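Side-chain contact in conserved hypothetical protein (PDB 1Z6M), which is of unknown function but has a thioredoxin-like fold, and its CxxC sequence at a helix start is consistent with thiol-disulfide chemistry: residues C42-W45 / F46-S49. Residues are numbered along the deposited sequence; the frame is centred on the assembly and turned at random. Where two conformers were deposited one is given.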
loop_
_atom_site.group_PDB
_atom_site.type_symbol
_atom_site.label_atom_id
_atom_site.label_comp_id
_atom_site.label_asym_id
_atom_site.label_seq_id
_atom_site.Cartn_x
_atom_site.Cartn_y
_atom_site.Cartn_z
ATOM N N CYS A 42 -8.286 2.108 1.201
ATOM C CA CYS A 42 -7.176 1.163 1.056
ATOM C C CYS A 42 -7.550 -0.195 1.641
ATOM O O CYS A 42 -7.209 -1.225 1.065
ATOM C CB CYS A 42 -5.907 1.681 1.714
ATOM S SG CYS A 42 -5.234 3.125 0.895
ATOM N N ARG A 43 -8.265 -0.199 2.770
ATOM C CA ARG A 43 -8.768 -1.453 3.344
ATOM C C ARG A 43 -9.651 -2.204 2.345
ATOM O O ARG A 43 -9.511 -3.422 2.173
ATOM C CB ARG A 43 -9.517 -1.219 4.665
ATOM C CG ARG A 43 -10.077 -2.490 5.310
ATOM C CD ARG A 43 -10.801 -2.204 6.635
ATOM N NE ARG A 43 -11.953 -1.326 6.425
ATOM C CZ ARG A 43 -12.673 -0.756 7.385
ATOM N NH1 ARG A 43 -12.408 -0.981 8.659
ATOM N NH2 ARG A 43 -13.676 0.038 7.046
ATOM N N LYS A 44 -10.560 -1.483 1.688
ATOM C CA LYS A 44 -11.449 -2.056 0.680
ATOM C C LYS A 44 -10.640 -2.634 -0.478
ATOM O O LYS A 44 -10.885 -3.759 -0.922
ATOM C CB LYS A 44 -12.436 -0.994 0.180
ATOM C CG LYS A 44 -13.407 -1.469 -0.897
ATOM C CD LYS A 44 -14.464 -2.415 -0.346
ATOM C CE LYS A 44 -15.322 -3.040 -1.441
ATOM N NZ LYS A 44 -16.143 -2.052 -2.188
ATOM N N TRP A 45 -9.683 -1.856 -0.988
ATOM C CA TRP A 45 -8.788 -2.347 -2.043
ATOM C C TRP A 45 -8.122 -3.659 -1.623
ATOM O O TRP A 45 -8.124 -4.639 -2.375
ATOM C CB TRP A 45 -7.727 -1.287 -2.401
ATOM C CG TRP A 45 -6.486 -1.862 -3.045
ATOM C CD1 TRP A 45 -5.231 -1.918 -2.489
ATOM C CD2 TRP A 45 -6.392 -2.533 -4.317
ATOM N NE1 TRP A 45 -4.360 -2.543 -3.353
ATOM C CE2 TRP A 45 -5.047 -2.937 -4.472
ATOM C CE3 TRP A 45 -7.307 -2.816 -5.339
ATOM C CZ2 TRP A 45 -4.591 -3.606 -5.614
ATOM C CZ3 TRP A 45 -6.842 -3.476 -6.479
ATOM C CH2 TRP A 45 -5.503 -3.859 -6.603
ATOM N N PHE A 46 -7.564 -3.684 -0.419
ATOM C CA PHE A 46 -6.835 -4.860 0.032
ATOM C C PHE A 46 -7.730 -6.084 0.161
ATOM O O PHE A 46 -7.341 -7.176 -0.240
ATOM C CB PHE A 46 -6.102 -4.585 1.342
ATOM C CG PHE A 46 -4.612 -4.634 1.223
ATOM C CD1 PHE A 46 -3.931 -3.760 0.383
ATOM C CD2 PHE A 46 -3.884 -5.562 1.956
ATOM C CE1 PHE A 46 -2.539 -3.813 0.288
ATOM C CE2 PHE A 46 -2.493 -5.607 1.870
ATOM C CZ PHE A 46 -1.831 -4.736 1.022
ATOM N N GLU A 47 -8.930 -5.925 0.719
ATOM C CA GLU A 47 -9.781 -7.106 0.889
ATOM C C GLU A 47 -10.338 -7.609 -0.452
ATOM O O GLU A 47 -10.368 -8.813 -0.695
ATOM C CB GLU A 47 -10.884 -6.890 1.938
ATOM C CG GLU A 47 -12.034 -5.975 1.529
ATOM C CD GLU A 47 -13.160 -6.674 0.742
ATOM O OE1 GLU A 47 -14.111 -5.980 0.343
ATOM O OE2 GLU A 47 -13.108 -7.899 0.501
ATOM N N GLU A 48 -10.761 -6.698 -1.334
ATOM C CA GLU A 48 -11.466 -7.118 -2.540
ATOM C C GLU A 48 -10.527 -7.757 -3.555
ATOM O O GLU A 48 -10.969 -8.565 -4.375
ATOM C CB GLU A 48 -12.227 -5.948 -3.165
ATOM C CG GLU A 48 -11.325 -4.930 -3.833
ATOM C CD GLU A 48 -12.015 -3.632 -4.203
ATOM O OE1 GLU A 48 -13.258 -3.534 -4.089
ATOM O OE2 GLU A 48 -11.293 -2.694 -4.605
ATOM N N SER A 49 -9.245 -7.410 -3.476
ATOM C CA SER A 49 -8.230 -7.931 -4.400
ATOM C C SER A 49 -7.401 -9.092 -3.835
ATOM O O SER A 49 -6.596 -9.683 -4.550
ATOM C CB SER A 49 -7.290 -6.804 -4.826
ATOM O OG SER A 49 -6.482 -6.384 -3.741
#
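Ser49 lies against one face of the Trp45 indole: its CB stands 3.9 Å from the centroid of the six-membered ring, a CH-pi contact close to the ring normal, and its OG hovers over the same face. At the edge of the indole, near its plane, comes Glu48 OE2, while the Phe46 ring receives Trp45 CD1 at its own edge, with CD1 of Phe46 3.7 Å from CD1 of Trp45; the two ring planes are inclined at 74°. Ser49 OG sits between the backbone N and the carbonyl carbon of its own residue (chi1 69°), which turns it back to donate to Trp45 O at 2.8 Å. That carbonyl also accepts the longer bond from Ser49 N, the two donors arriving from opposite faces of its plane. On the outer side, the bent Lys44 chain runs alongside Glu47 and crosses Glu48, where NZ of Lys44 makes a long salt bridge of 3.8 Å to Glu48 OE1. Trp45 NE1 is hydrogen-bonded to Glu33 OE1 of strand 29-35, and Phe46 meets Phe102 of helix 91-103. Helix 40-58, in a beta-alpha-beta unit of the thioredoxin-like fold, starts at a CxxC sequence, Cys39 and Cys42, consistent with a thioredoxin-type redox site.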